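Local coordinates for tannase (Fusobacterium nucleatum subsp. nucleatum ATCC 25586, PDB 6YQ4), which probably hydrolyses gallotannin esters as a tannase of the alpha/beta-hydrolase superfamily, and binds a magnesium ion, at residues Y219-G225 with T344-M350; K300-S304 with V338-V342. All coordinates share one frame; numbering follows the deposited sequence.

How the interactions relate
Both contacts belong to one helical region on the same side of the chain's centre, and their own centres lie about 13 Å apart. Helix 340-344 serves both: its start packs on helix 298-316 in interaction 2, while Thr-344 and the loop after it meet helix 212-223 in interaction 1. Met-222 CE reaches Leu-303 CD1 at 3.6 Å, and Trp-221 CZ2 lies 3.6 Å from Lys-300 CE, making one continuous layer. Neither contact is at the magnesium site. Interaction 1 comes nearer the probable Ser-His-Asp triad: the Met-350 side chain lies close to it without touching, and about 5 Å from a bound glycerol.

Interaction 1 (Y219-G225 with T344-M350); sequences YEWMYNG and THIGDRM
Near the C-terminal end of helix 212-223, Glu-220 and Arg-349 form an end-on salt bridge that ties the helix to the loop following helix 340-344. NH1 of Arg-349 meets Glu-220 OE2 at 3.2 Å, and its NH2 meets Glu-220 OE1 at 3.3 Å, OE1 tilted slightly from the guanidinium plane. Both oxygens use their syn lone pairs, and the carboxylate and guanidinium planes differ by 21°. The Arg-349 chain, bent at chi3 (-43°), brings NH1 to 2.6 Å from Tyr-223 O, a weak bond by its poor angle, and Tyr-223 CB lies over one face of the guanidinium. Arg-349 is modelled in two conformers; the grip holds for this one.

One turn back along the helix from Tyr-223, Tyr-219 OH accepts a weak bond from Met-350 N at 3.5 Å; its stronger partners are Lys-445 O and Lys-351 N. Tyr-223 CD1 covers the centre of one Tyr-219 ring face. Thr-344 turns its methyl CG2 to Met-222 CG at 3.5 Å, while OG1 turns back to Asp-341 O, its strongest partner, with Leu-340 O also in reach. Thr-344 O lies in plane at the Tyr-223 ring edge. Gly-225, at a positive phi (95°), leaves room beside the His-345 imidazole.

In this conformer, with Ser-265 OG bound to Glu-220 OE2 and Arg-349 NE to Val-226 O, the buried charges are well compensated, which would favour an ionised pair.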
ATOM      1  N   TYR A 219      -5.901  -5.606  14.585  1.00 25.51           N
ATOM      2  CA  TYR A 219      -5.844  -7.009  14.173  1.00 20.71           C
ATOM      3  C   TYR A 219      -6.386  -7.932  15.258  1.00 21.77           C
ATOM      4  O   TYR A 219      -7.025  -8.943  14.955  1.00 28.73           O
ATOM      5  CB  TYR A 219      -4.408  -7.377  13.822  1.00 20.42           C
ATOM      6  CG  TYR A 219      -4.260  -8.634  12.983  1.00 23.41           C
ATOM      7  CD1 TYR A 219      -4.075  -9.869  13.590  1.00 21.24           C
ATOM      8  CD2 TYR A 219      -4.343  -8.588  11.599  1.00 19.72           C
ATOM      9  CE1 TYR A 219      -3.931 -11.033  12.827  1.00 21.39           C
ATOM     10  CE2 TYR A 219      -4.201  -9.740  10.824  1.00 32.49           C
ATOM     11  CZ  TYR A 219      -3.989 -10.966  11.455  1.00 34.07           C
ATOM     12  OH  TYR A 219      -3.846 -12.126  10.721  1.00 31.93           O
ATOM     13  N   GLU A 220      -6.175  -7.583  16.520  1.00 22.42           N
ATOM     14  CA  GLU A 220      -6.695  -8.370  17.623  1.00 23.59           C
ATOM     15  C   GLU A 220      -8.156  -8.058  17.920  1.00 34.10           C
ATOM     16  O   GLU A 220      -8.900  -8.943  18.338  1.00 36.55           O
ATOM     17  CB  GLU A 220      -5.817  -8.132  18.852  1.00 26.28           C
ATOM     18  CG  GLU A 220      -4.394  -8.661  18.645  1.00 24.77           C
ATOM     19  CD  GLU A 220      -4.395 -10.057  18.030  1.00 30.31           C
ATOM     20  OE1 GLU A 220      -3.581 -10.310  17.124  1.00 27.48           O
ATOM     21  OE2 GLU A 220      -5.213 -10.912  18.458  1.00 39.23           O
ATOM     22  N   TRP A 221      -8.581  -6.810  17.731  1.00 36.49           N
ATOM     23  CA  TRP A 221     -10.006  -6.516  17.739  1.00 35.65           C
ATOM     24  C   TRP A 221     -10.756  -7.426  16.765  1.00 31.76           C
ATOM     25  O   TRP A 221     -11.714  -8.108  17.145  1.00 31.32           O
ATOM     26  CB  TRP A 221     -10.230  -5.043  17.406  1.00 38.61           C
ATOM     27  CG  TRP A 221     -11.666  -4.725  17.284  1.00 30.73           C
ATOM     28  CD1 TRP A 221     -12.572  -4.631  18.291  1.00 31.27           C
ATOM     29  CD2 TRP A 221     -12.378  -4.495  16.072  1.00 28.10           C
ATOM     30  NE1 TRP A 221     -13.820  -4.349  17.784  1.00 25.38           N
ATOM     31  CE2 TRP A 221     -13.726  -4.267  16.420  1.00 24.43           C
ATOM     32  CE3 TRP A 221     -12.015  -4.490  14.724  1.00 22.53           C
ATOM     33  CZ2 TRP A 221     -14.704  -4.005  15.469  1.00 24.44           C
ATOM     34  CZ3 TRP A 221     -12.994  -4.227  13.783  1.00 32.73           C
ATOM     35  CH2 TRP A 221     -14.320  -3.985  14.159  1.00 30.24           C
ATOM     36  N   MET A 222     -10.300  -7.487  15.516  1.00 23.00           N
ATOM     37  CA  MET A 222     -10.902  -8.406  14.553  1.00 25.98           C
ATOM     38  C   MET A 222     -10.743  -9.880  14.956  1.00 32.27           C
ATOM     39  O   MET A 222     -11.718 -10.638  14.960  1.00 39.75           O
ATOM     40  CB  MET A 222     -10.302  -8.161  13.177  1.00 28.73           C
ATOM     41  CG  MET A 222     -11.211  -8.609  12.054  1.00 39.84           C
ATOM     42  SD  MET A 222     -11.152  -7.555  10.605  1.00 41.10           S
ATOM     43  CE  MET A 222     -11.577  -6.029  11.380  1.00 49.62           C
ATOM     44  N   TYR A 223      -9.529 -10.322  15.295  1.00 32.61           N
ATOM     45  CA  TYR A 223      -9.243 -11.753  15.297  1.00 24.41           C
ATOM     46  C   TYR A 223      -9.020 -12.356  16.688  1.00 32.62           C
ATOM     47  O   TYR A 223      -8.539 -13.491  16.793  1.00 37.53           O
ATOM     48  CB  TYR A 223      -8.048 -12.028  14.382  1.00 23.62           C
ATOM     49  CG  TYR A 223      -8.390 -11.800  12.943  1.00 24.07           C
ATOM     50  CD1 TYR A 223      -7.860 -10.722  12.249  1.00 21.76           C
ATOM     51  CD2 TYR A 223      -9.294 -12.631  12.282  1.00 28.07           C
ATOM     52  CE1 TYR A 223      -8.205 -10.479  10.931  1.00 22.18           C
ATOM     53  CE2 TYR A 223      -9.660 -12.375  10.945  1.00 30.02           C
ATOM     54  CZ  TYR A 223      -9.105 -11.302  10.289  1.00 21.72           C
ATOM     55  OH  TYR A 223      -9.428 -11.043   8.982  1.00 30.95           O
ATOM     56  N   ASN A 224      -9.358 -11.639  17.753  1.00 32.98           N
ATOM     57  CA  ASN A 224      -9.322 -12.231  19.082  1.00 37.91           C
ATOM     58  C   ASN A 224     -10.226 -13.458  19.141  1.00 41.02           C
ATOM     59  O   ASN A 224     -11.357 -13.447  18.643  1.00 40.44           O
ATOM     60  CB  ASN A 224      -9.771 -11.203  20.120  1.00 41.96           C
ATOM     61  CG  ASN A 224      -9.622 -11.699  21.529  1.00 37.99           C
ATOM     62  OD1 ASN A 224     -10.608 -11.898  22.232  1.00 44.05           O
ATOM     63  ND2 ASN A 224      -8.384 -11.886  21.960  1.00 29.29           N
ATOM     64  N   GLY A 225      -9.719 -14.522  19.750  1.00 42.42           N
ATOM     65  CA  GLY A 225     -10.447 -15.763  19.876  1.00 37.45           C
ATOM     66  C   GLY A 225     -10.140 -16.786  18.806  1.00 38.53           C
ATOM     67  O   GLY A 225     -10.450 -17.964  18.993  1.00 42.54           O
ATOM     68  N   THR A 344     -15.290 -13.461  11.053  1.00 27.37           N
ATOM     69  CA  THR A 344     -13.843 -13.383  11.210  1.00 35.50           C
ATOM     70  C   THR A 344     -13.242 -14.627  11.853  1.00 35.37           C
ATOM     71  O   THR A 344     -12.014 -14.777  11.830  1.00 31.76           O
ATOM     72  CB  THR A 344     -13.477 -12.144  12.030  1.00 34.13           C
ATOM     73  OG1 THR A 344     -14.323 -12.077  13.184  1.00 42.32           O
ATOM     74  CG2 THR A 344     -13.695 -10.901  11.202  1.00 34.49           C
ATOM     75  N   HIS A 345     -14.069 -15.515  12.418  1.00 29.77           N
ATOM     76  CA  HIS A 345     -13.605 -16.735  13.057  1.00 36.17           C
ATOM     77  C   HIS A 345     -13.666 -17.941  12.130  1.00 35.06           C
ATOM     78  O   HIS A 345     -13.584 -19.080  12.600  1.00 35.21           O
ATOM     79  CB  HIS A 345     -14.426 -16.999  14.317  1.00 42.37           C
ATOM     80  CG  HIS A 345     -13.994 -16.180  15.487  1.00 49.61           C
ATOM     81  ND1 HIS A 345     -13.810 -14.813  15.405  1.00 50.20           N
ATOM     82  CD2 HIS A 345     -13.682 -16.530  16.755  1.00 50.89           C
ATOM     83  CE1 HIS A 345     -13.412 -14.358  16.578  1.00 52.11           C
ATOM     84  NE2 HIS A 345     -13.330 -15.378  17.416  1.00 53.02           N
ATOM     85  N   ILE A 346     -13.829 -17.719  10.831  1.00 31.61           N
ATOM     86  CA  ILE A 346     -14.170 -18.816   9.941  1.00 44.15           C
ATOM     87  C   ILE A 346     -12.880 -19.463   9.450  1.00 55.19           C
ATOM     88  O   ILE A 346     -12.651 -20.658   9.684  1.00 68.60           O
ATOM     89  CB  ILE A 346     -15.101 -18.331   8.809  1.00 46.77           C
ATOM     90  CG1 ILE A 346     -16.548 -18.307   9.343  1.00 49.94           C
ATOM     91  CG2 ILE A 346     -14.995 -19.220   7.569  1.00 42.33           C
ATOM     92  CD1 ILE A 346     -17.618 -18.052   8.299  1.00 50.69           C
ATOM     93  N   GLY A 347     -11.997 -18.702   8.822  1.00 47.19           N
ATOM     94  CA  GLY A 347     -10.707 -19.270   8.499  1.00 48.61           C
ATOM     95  C   GLY A 347      -9.833 -19.399   9.739  1.00 42.64           C
ATOM     96  O   GLY A 347     -10.213 -19.050  10.857  1.00 36.19           O
ATOM     97  N   ASP A 348      -8.624 -19.916   9.527  1.00 43.11           N
ATOM     98  CA  ASP A 348      -7.568 -19.776  10.523  1.00 36.76           C
ATOM     99  C   ASP A 348      -7.008 -18.368  10.457  1.00 27.86           C
ATOM    100  O   ASP A 348      -6.947 -17.764   9.394  1.00 24.33           O
ATOM    101  CB  ASP A 348      -6.424 -20.752  10.265  1.00 42.90           C
ATOM    102  CG  ASP A 348      -6.662 -22.113  10.852  1.00 50.54           C
ATOM    103  OD1 ASP A 348      -7.576 -22.311  11.683  1.00 54.71           O
ATOM    104  OD2 ASP A 348      -5.908 -23.003  10.458  1.00 60.31           O
ATOM    105  N   ARG A 349      -6.577 -17.848  11.593  1.00 30.89           N
ATOM    106  CA  ARG A 349      -5.895 -16.563  11.604  0.58 29.75           C
ATOM    107  C   ARG A 349      -4.559 -16.697  10.882  1.00 25.00           C
ATOM    108  O   ARG A 349      -4.017 -17.789  10.755  1.00 30.91           O
ATOM    109  CB  ARG A 349      -5.702 -16.071  13.050  0.58 31.73           C
ATOM    110  CG  ARG A 349      -4.255 -15.823  13.490  0.58 27.10           C
ATOM    111  CD  ARG A 349      -4.024 -15.987  15.007  0.58 25.58           C
ATOM    112  NE  ARG A 349      -5.063 -15.397  15.855  0.58 26.08           N
ATOM    113  CZ  ARG A 349      -4.947 -14.247  16.520  0.58 27.58           C
ATOM    114  NH1 ARG A 349      -5.952 -13.808  17.262  0.58 24.97           N
ATOM    115  NH2 ARG A 349      -3.836 -13.521  16.437  0.58 28.78           N
ATOM    116  N   MET A 350      -4.032 -15.574  10.400  1.00 26.97           N
ATOM    117  CA  MET A 350      -2.740 -15.583   9.722  1.00 25.48           C
ATOM    118  C   MET A 350      -1.589 -15.184  10.647  1.00 29.46           C
ATOM    119  O   MET A 350      -0.779 -16.018  11.043  1.00 36.22           O
ATOM    120  CB  MET A 350      -2.773 -14.650   8.529  1.00 25.75           C
ATOM    121  CG  MET A 350      -1.695 -14.951   7.537  1.00 37.01           C
ATOM    122  SD  MET A 350      -1.453 -13.631   6.366  1.00 41.31           S
ATOM    123  CE  MET A 350       0.342 -13.499   6.340  1.00 40.68           C
TER

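Interaction 2 (K300-S304 with V338-V342); sequences KTYLS and VNLDV
Leu-340 drives its isobutyl group against one side of helix 298-316, and Lys-300, Leu-303 and Ser-304 form the surface it meets. Its CD2 touches both Leu-303 CB, at 3.9 Å, and Lys-300 CG, at 4.0 Å, while CD1 rests over the backbone of Ser-304. The chain reaches in because CG stands opposite the backbone N (chi1 -172°). A branched leucine suits the site, since each methyl finds a different part of the helix.

Lys-300 plays two parts. Its aliphatic stem packs beside Leu-340, and a bend at chi3 (-58°) turns the far end so that NZ gives a hydrogen bond to Asp-341 OD1 at 3.0 Å, on the syn side of that oxygen. This bond is a salt bridge; the same ammonium also hydrogen-bonds to Asn-296 OD1 and, weakly, to Gly-295 O.

Small Ser-304 permits close approach of the chains: its CB lies 3.3 Å from Val-338 O. Ser-304 OG is hydrogen-bonded to a water at 2.6 Å; its proton may go there or to Thr-301 O of its own helix, which is not settled. The same water accepts a hydrogen from Val-338 N at 3.0 Å, linking the helix to the end of the 335-338 strand.

Farther out, Asn-339 occupies the N-cap position of helix 340-344, and its backbone is hydrogen-bonded to that of Ala-327, just before strand 328-330. Val-338 also touches Ile-307 and Arg-308, one turn farther along helix 298-316, whereas Trp-221 packs on Lys-300 and Leu-303 from helix 212-223.

The contact thus joins apolar packing to an ion pair and a bridging water. Asp-341 lies in the first turn of its helix, where the positive end of this short helix's dipole would probably add modestly to the stabilisation of its carboxylate by Lys-300.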
ATOM      1  N   LYS A 300     -18.184  -1.526  14.114  1.00 23.31           N
ATOM      2  CA  LYS A 300     -18.306  -2.938  13.753  1.00 26.20           C
ATOM      3  C   LYS A 300     -19.486  -3.179  12.813  1.00 33.11           C
ATOM      4  O   LYS A 300     -19.398  -4.011  11.899  1.00 34.83           O
ATOM      5  CB  LYS A 300     -18.459  -3.779  15.025  1.00 34.74           C
ATOM      6  CG  LYS A 300     -18.903  -5.230  14.784  1.00 40.97           C
ATOM      7  CD  LYS A 300     -18.819  -6.089  16.045  1.00 32.76           C
ATOM      8  CE  LYS A 300     -17.399  -6.108  16.605  1.00 38.30           C
ATOM      9  NZ  LYS A 300     -17.288  -6.919  17.868  1.00 46.39           N
ATOM     10  N   THR A 301     -20.606  -2.462  13.025  1.00 29.96           N
ATOM     11  CA  THR A 301     -21.754  -2.557  12.121  1.00 30.48           C
ATOM     12  C   THR A 301     -21.412  -1.994  10.745  1.00 31.58           C
ATOM     13  O   THR A 301     -21.868  -2.512   9.718  1.00 36.70           O
ATOM     14  CB  THR A 301     -22.963  -1.827  12.734  1.00 38.02           C
ATOM     15  OG1 THR A 301     -23.405  -2.529  13.900  1.00 43.97           O
ATOM     16  CG2 THR A 301     -24.138  -1.722  11.750  1.00 27.93           C
ATOM     17  N   TYR A 302     -20.601  -0.938  10.706  1.00 24.21           N
ATOM     18  CA  TYR A 302     -20.101  -0.428   9.435  1.00 23.54           C
ATOM     19  C   TYR A 302     -19.277  -1.485   8.698  1.00 37.41           C
ATOM     20  O   TYR A 302     -19.464  -1.706   7.493  1.00 34.39           O
ATOM     21  CB  TYR A 302     -19.269   0.833   9.673  1.00 25.34           C
ATOM     22  CG  TYR A 302     -18.596   1.359   8.435  1.00 33.59           C
ATOM     23  CD1 TYR A 302     -19.289   2.151   7.533  1.00 39.75           C
ATOM     24  CD2 TYR A 302     -17.281   1.055   8.156  1.00 42.73           C
ATOM     25  CE1 TYR A 302     -18.687   2.616   6.398  1.00 38.37           C
ATOM     26  CE2 TYR A 302     -16.671   1.517   7.013  1.00 48.09           C
ATOM     27  CZ  TYR A 302     -17.380   2.299   6.148  1.00 47.07           C
ATOM     28  OH  TYR A 302     -16.764   2.775   5.018  1.00 65.16           O
ATOM     29  N   LEU A 303     -18.343  -2.142   9.400  1.00 33.09           N
ATOM     30  CA  LEU A 303     -17.524  -3.150   8.739  1.00 28.15           C
ATOM     31  C   LEU A 303     -18.372  -4.284   8.195  1.00 33.82           C
ATOM     32  O   LEU A 303     -18.138  -4.769   7.079  1.00 35.71           O
ATOM     33  CB  LEU A 303     -16.482  -3.710   9.694  1.00 31.06           C
ATOM     34  CG  LEU A 303     -15.294  -2.865  10.071  1.00 30.42           C
ATOM     35  CD1 LEU A 303     -14.152  -3.822  10.326  1.00 34.06           C
ATOM     36  CD2 LEU A 303     -14.969  -1.926   8.939  1.00 35.99           C
ATOM     37  N   SER A 304     -19.345  -4.737   8.982  1.00 30.34           N
ATOM     38  CA  SER A 304     -20.156  -5.856   8.543  1.00 29.14           C
ATOM     39  C   SER A 304     -20.903  -5.510   7.263  1.00 33.61           C
ATOM     40  O   SER A 304     -21.170  -6.393   6.445  1.00 36.69           O
ATOM     41  CB  SER A 304     -21.117  -6.265   9.658  1.00 29.82           C
ATOM     42  OG  SER A 304     -22.294  -5.467   9.640  1.00 35.75           O
ATOM     43  N   VAL A 338     -24.853  -9.411   8.370  1.00 35.50           N
ATOM     44  CA  VAL A 338     -23.586 -10.140   8.519  1.00 38.79           C
ATOM     45  C   VAL A 338     -23.150 -10.047   9.972  1.00 33.16           C
ATOM     46  O   VAL A 338     -22.901  -8.945  10.473  1.00 39.56           O
ATOM     47  CB  VAL A 338     -22.474  -9.580   7.613  1.00 36.24           C
ATOM     48  CG1 VAL A 338     -21.120 -10.196   7.979  1.00 32.15           C
ATOM     49  CG2 VAL A 338     -22.795  -9.836   6.168  1.00 39.94           C
ATOM     50  N   ASN A 339     -23.036 -11.186  10.643  1.00 29.96           N
ATOM     51  CA  ASN A 339     -22.517 -11.196  12.012  1.00 29.04           C
ATOM     52  C   ASN A 339     -20.993 -11.181  11.920  1.00 43.30           C
ATOM     53  O   ASN A 339     -20.347 -12.222  11.761  1.00 35.79           O
ATOM     54  CB  ASN A 339     -23.042 -12.399  12.783  1.00 30.43           C
ATOM     55  CG  ASN A 339     -22.603 -12.389  14.237  1.00 45.21           C
ATOM     56  OD1 ASN A 339     -21.599 -11.758  14.584  1.00 48.02           O
ATOM     57  ND2 ASN A 339     -23.350 -13.090  15.100  1.00 39.45           N
ATOM     58  N   LEU A 340     -20.410  -9.977  12.032  1.00 42.75           N
ATOM     59  CA  LEU A 340     -18.988  -9.802  11.728  1.00 41.94           C
ATOM     60  C   LEU A 340     -18.098 -10.691  12.595  1.00 42.54           C
ATOM     61  O   LEU A 340     -17.101 -11.236  12.108  1.00 45.80           O
ATOM     62  CB  LEU A 340     -18.576  -8.342  11.889  1.00 34.12           C
ATOM     63  CG  LEU A 340     -17.145  -8.106  11.392  1.00 36.15           C
ATOM     64  CD1 LEU A 340     -17.064  -8.062   9.842  1.00 24.30           C
ATOM     65  CD2 LEU A 340     -16.522  -6.861  12.035  1.00 41.60           C
ATOM     66  N   ASP A 341     -18.440 -10.852  13.875  1.00 41.06           N
ATOM     67  CA  ASP A 341     -17.649 -11.720  14.748  1.00 43.79           C
ATOM     68  C   ASP A 341     -17.559 -13.128  14.175  1.00 52.84           C
ATOM     69  O   ASP A 341     -16.463 -13.676  14.006  1.00 63.13           O
ATOM     70  CB  ASP A 341     -18.261 -11.761  16.151  1.00 42.45           C
ATOM     71  CG  ASP A 341     -17.954 -10.513  16.969  1.00 52.98           C
ATOM     72  OD1 ASP A 341     -17.167  -9.643  16.502  1.00 51.98           O
ATOM     73  OD2 ASP A 341     -18.518 -10.410  18.084  1.00 62.27           O
ATOM     74  N   VAL A 342     -18.712 -13.730  13.866  1.00 44.39           N
ATOM     75  CA  VAL A 342     -18.721 -15.069  13.287  1.00 41.84           C
ATOM     76  C   VAL A 342     -17.908 -15.098  11.998  1.00 41.22           C
ATOM     77  O   VAL A 342     -17.160 -16.053  11.737  1.00 38.34           O
ATOM     78  CB  VAL A 342     -20.171 -15.538  13.055  1.00 40.44           C
ATOM     79  CG1 VAL A 342     -20.192 -16.946  12.436  1.00 31.99           C
ATOM     80  CG2 VAL A 342     -20.968 -15.490  14.354  1.00 31.03           C
TER
HETATM   81  O   HOH W   1     -24.586  -6.436   8.804  1.00 41.79           O